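PDB 5TZB: D-aminopeptidase from Burkholderia sp. LK4, which probably hydrolyses amide bonds that follow N-terminal beta-amino acids, as a beta-aminopeptidase of the Ntn hydrolase class, peptidase family S58. Local coordinates for residues 81-86 with 270-275; 263-268 with 302-307. All coordinates share one frame; numbering follows the deposited sequence.

In the fold
Contacts 1 and 2 belong to one corner of the layered core, where helix 272-289 lies on a mixed sheet, as in Ntn hydrolases. Contact 2 (263-268 with 302-307) pairs strands 260-266 and 298-305 in parallel, and helix 272-289 is the connection between them. Contact 1 (81-86 with 270-275) packs the start of that helix against strand 82-88, the antiparallel neighbour of 298-305 on its other edge. The two centres lie about 7 Å apart, and along the chain their segments alternate: 81-86, 263-268, 270-275, 302-307. Strand 298-305 is the middle of the three: Gly85 N meets Ala303 O at 2.8 Å and Ala305 N meets Phe83 O at 2.9 Å, probable hydrogen bonds that join strand 82-88 to it.

Contact 1: 81-86 with 270-275; sequences PCFAGV and LLPHQC
Pro272 packs on the aromatic ring of Phe83 in this strand-to-helix contact. Pro272 CD sits over one face of the Phe83 ring, 3.6 Å from its centroid and 16° off the normal, a CH-pi interaction, while Pro272 CG reaches Phe83 CD1. Apolar packing extends it: Leu271, at the N-cap position, runs alongside Phe83 and brings CD2 to 3.9 Å from Phe83 CE2.

The second kind of contact involves the backbone. Leu270 O lies at the edge of the Phe83 ring, near its plane, 3.4 Å from Phe83 CD2. Cys275 CB presses on the strand 3.3 Å from Gly85 N, and with its SG anti to its own carbonyl carbon (chi1 -70°) the sulfur comes to 3.6 Å from Phe83 O. Gly85, having no side chain, lets the helix approach this closely.

Within 270-275, Leu271 N donates to a lone pair of Gln274 OE1 (3.0 Å, 169°) at the first turn; outside it, Gln274 NE2 is hydrogen-bonded to Val329 O. Met328 of the second subunit packs on Phe83. Strand 82-88 pairs with 298-305, whose Ala305 also touches Cys275, while strand 323-329 of the same chain packs on Leu270 and Leu271.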
# COMPACT_ATOMS: atom_id res chain seq x y z
N PRO C 81 2.88 17.86 17.34
CA PRO C 81 2.56 17.00 16.20
C PRO C 81 1.14 16.48 16.23
O PRO C 81 0.59 16.26 17.30
CB PRO C 81 3.56 15.84 16.36
CG PRO C 81 4.68 16.41 17.15
CD PRO C 81 4.03 17.35 18.11
N CYS C 82 0.55 16.26 15.05
CA CYS C 82 -0.76 15.63 14.94
C CYS C 82 -0.62 14.27 14.28
O CYS C 82 0.13 14.11 13.32
CB CYS C 82 -1.73 16.48 14.12
SG CYS C 82 -2.13 18.09 14.80
N PHE C 83 -1.37 13.30 14.78
CA PHE C 83 -1.51 12.06 14.05
C PHE C 83 -2.19 12.37 12.70
O PHE C 83 -3.02 13.28 12.58
CB PHE C 83 -2.31 11.04 14.86
CG PHE C 83 -1.52 10.41 15.99
CD1 PHE C 83 -0.15 10.18 15.87
CD2 PHE C 83 -2.16 10.02 17.17
CE1 PHE C 83 0.58 9.57 16.91
CE2 PHE C 83 -1.45 9.42 18.23
CZ PHE C 83 -0.08 9.19 18.10
N ALA C 84 -1.78 11.65 11.66
CA ALA C 84 -2.29 11.94 10.32
C ALA C 84 -2.16 10.72 9.42
O ALA C 84 -1.45 9.78 9.74
CB ALA C 84 -1.57 13.14 9.73
N GLY C 85 -2.85 10.76 8.29
CA GLY C 85 -2.78 9.69 7.33
C GLY C 85 -3.13 10.23 5.95
O GLY C 85 -3.74 11.30 5.84
N VAL C 86 -2.76 9.49 4.91
CA VAL C 86 -3.06 9.91 3.55
C VAL C 86 -3.78 8.82 2.78
O VAL C 86 -3.59 7.63 3.05
CB VAL C 86 -1.80 10.29 2.77
CG1 VAL C 86 -1.16 11.51 3.38
CG2 VAL C 86 -0.80 9.13 2.73
N LEU C 270 -7.83 10.32 16.91
CA LEU C 270 -7.56 9.24 15.97
C LEU C 270 -6.08 8.90 15.91
O LEU C 270 -5.24 9.80 15.83
CB LEU C 270 -8.05 9.62 14.57
CG LEU C 270 -9.57 9.77 14.39
CD1 LEU C 270 -9.89 10.06 12.94
CD2 LEU C 270 -10.29 8.52 14.86
N LEU C 271 -5.78 7.60 15.92
CA LEU C 271 -4.43 7.09 15.70
C LEU C 271 -4.06 7.17 14.21
O LEU C 271 -4.96 7.32 13.38
CB LEU C 271 -4.32 5.64 16.19
CG LEU C 271 -4.61 5.42 17.67
CD1 LEU C 271 -4.46 3.95 18.01
CD2 LEU C 271 -3.67 6.28 18.52
N PRO C 272 -2.75 7.06 13.88
CA PRO C 272 -2.33 7.12 12.46
C PRO C 272 -3.14 6.19 11.55
O PRO C 272 -3.63 6.68 10.53
CB PRO C 272 -0.86 6.69 12.53
CG PRO C 272 -0.40 7.25 13.84
CD PRO C 272 -1.59 7.06 14.78
N HIS C 273 -3.36 4.93 11.91
CA HIS C 273 -4.09 4.02 11.02
C HIS C 273 -5.55 4.46 10.84
O HIS C 273 -6.16 4.18 9.80
CB HIS C 273 -4.01 2.57 11.52
CG HIS C 273 -5.01 2.21 12.59
ND1 HIS C 273 -4.79 2.47 13.92
CD2 HIS C 273 -6.18 1.54 12.52
CE1 HIS C 273 -5.81 2.00 14.63
NE2 HIS C 273 -6.67 1.44 13.81
N GLN C 274 -6.09 5.16 11.83
CA GLN C 274 -7.48 5.63 11.78
C GLN C 274 -7.60 6.89 10.91
O GLN C 274 -8.64 7.16 10.31
CB GLN C 274 -8.01 5.90 13.19
CG GLN C 274 -7.97 4.68 14.10
CD GLN C 274 -8.60 4.95 15.47
OE1 GLN C 274 -8.18 5.87 16.18
NE2 GLN C 274 -9.61 4.17 15.83
N CYS C 275 -6.54 7.69 10.89
CA CYS C 275 -6.49 8.84 10.00
C CYS C 275 -6.47 8.40 8.53
O CYS C 275 -7.03 9.07 7.66
CB CYS C 275 -5.28 9.70 10.33
SG CYS C 275 -5.40 10.61 11.93

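Contact 2: 263-268 with 302-307; sequences TIATDA and LAFATG
A beta-alpha-beta unit places strands 260-266 and 298-305 side by side in parallel, with helix 272-289 as the crossover; the two short segments differ in direction by 15°. Their backbones form a regular ladder: Ile264 N donates to Leu302 O (2.7 Å), Phe304 N to Ile264 O and Thr266 N to Phe304 O. Thr306 N, just past the strand, continues the pattern to Thr266 O (2.8 Å).

Ile264, Ala303, Thr266 and Ala305 face the crossover helix's side of the sheet, where Leu278 and Ala282 meet Ile264, and Ile264 CB packs on Ala303 CB. Thr263, Ala265, Leu302 and Phe304 occupy the other face. With CG between the backbone N and the carbonyl carbon (chi1 70°), the Phe304 ring swings toward strand 260-266. Ala265 CB then lies over one face of the Phe304 ring in a CH-pi contact, 27° off the normal, and Thr263 CG2 meets its edge, 3.6 Å from Phe304 CE2. Thr263 OG1 is hydrogen-bonded to Tyr113 OH.

Past the strand ends the two chains stay together, with Asp267 O 3.2 Å from Gly307 CA. Thr266 OG1, which also bonds to Thr213 O, closes an ST turn by accepting from Ala268 N at 3.1 Å, and Ala268 O rests 3.4 Å from Ala305 CB.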
# COMPACT_ATOMS: atom_id res chain seq x y z
N THR C 263 -7.91 18.22 2.51
CA THR C 263 -7.46 18.03 3.88
C THR C 263 -8.68 17.87 4.76
O THR C 263 -9.59 18.69 4.71
CB THR C 263 -6.58 19.19 4.42
OG1 THR C 263 -5.38 19.30 3.66
CG2 THR C 263 -6.19 18.91 5.88
N ILE C 264 -8.71 16.78 5.52
CA ILE C 264 -9.73 16.54 6.53
C ILE C 264 -9.13 16.76 7.91
O ILE C 264 -8.05 16.24 8.20
CB ILE C 264 -10.26 15.10 6.43
CG1 ILE C 264 -11.04 14.91 5.12
CG2 ILE C 264 -11.15 14.76 7.64
CD1 ILE C 264 -11.28 13.42 4.76
N ALA C 265 -9.80 17.53 8.76
CA ALA C 265 -9.33 17.68 10.14
C ALA C 265 -10.40 17.25 11.14
O ALA C 265 -11.61 17.41 10.89
CB ALA C 265 -8.89 19.12 10.42
N THR C 266 -9.96 16.74 12.28
CA THR C 266 -10.91 16.40 13.34
C THR C 266 -10.27 16.53 14.69
O THR C 266 -9.06 16.30 14.84
CB THR C 266 -11.46 14.96 13.19
OG1 THR C 266 -12.45 14.73 14.20
CG2 THR C 266 -10.35 13.92 13.35
N ASP C 267 -11.08 16.86 15.70
CA ASP C 267 -10.56 16.89 17.07
C ASP C 267 -10.77 15.56 17.77
O ASP C 267 -10.43 15.42 18.95
CB ASP C 267 -11.20 18.01 17.89
CG ASP C 267 -12.71 17.89 17.99
OD1 ASP C 267 -13.31 17.08 17.25
OD2 ASP C 267 -13.30 18.64 18.80
N ALA C 268 -11.31 14.58 17.05
CA ALA C 268 -11.36 13.22 17.57
C ALA C 268 -9.94 12.67 17.79
O ALA C 268 -9.03 13.00 17.04
CB ALA C 268 -12.14 12.32 16.61
N LEU C 302 -5.57 13.98 2.52
CA LEU C 302 -4.86 13.98 3.79
C LEU C 302 -5.85 14.19 4.91
O LEU C 302 -6.76 15.01 4.78
CB LEU C 302 -3.79 15.08 3.83
CG LEU C 302 -3.07 15.37 5.15
CD1 LEU C 302 -2.24 14.20 5.60
CD2 LEU C 302 -2.18 16.59 4.96
N ALA C 303 -5.69 13.44 5.99
CA ALA C 303 -6.48 13.63 7.19
C ALA C 303 -5.57 13.73 8.42
O ALA C 303 -4.64 12.94 8.57
CB ALA C 303 -7.47 12.50 7.36
N PHE C 304 -5.81 14.71 9.27
CA PHE C 304 -5.09 14.78 10.55
C PHE C 304 -6.05 14.99 11.72
O PHE C 304 -7.15 15.55 11.57
CB PHE C 304 -4.01 15.88 10.52
CG PHE C 304 -4.54 17.30 10.51
CD1 PHE C 304 -4.77 17.99 11.70
CD2 PHE C 304 -4.75 17.96 9.31
CE1 PHE C 304 -5.25 19.29 11.68
CE2 PHE C 304 -5.21 19.26 9.29
CZ PHE C 304 -5.47 19.93 10.48
N ALA C 305 -5.62 14.53 12.89
CA ALA C 305 -6.44 14.59 14.09
C ALA C 305 -5.73 15.39 15.18
O ALA C 305 -4.51 15.28 15.35
CB ALA C 305 -6.75 13.18 14.57
N THR C 306 -6.49 16.18 15.94
CA THR C 306 -5.89 17.02 16.99
C THR C 306 -6.16 16.48 18.39
O THR C 306 -5.62 17.02 19.37
CB THR C 306 -6.40 18.47 16.91
OG1 THR C 306 -7.83 18.49 17.10
CG2 THR C 306 -6.09 19.09 15.54
N GLY C 307 -6.95 15.41 18.49
CA GLY C 307 -7.39 14.86 19.77
C GLY C 307 -6.28 14.42 20.71
O GLY C 307 -6.36 14.62 21.92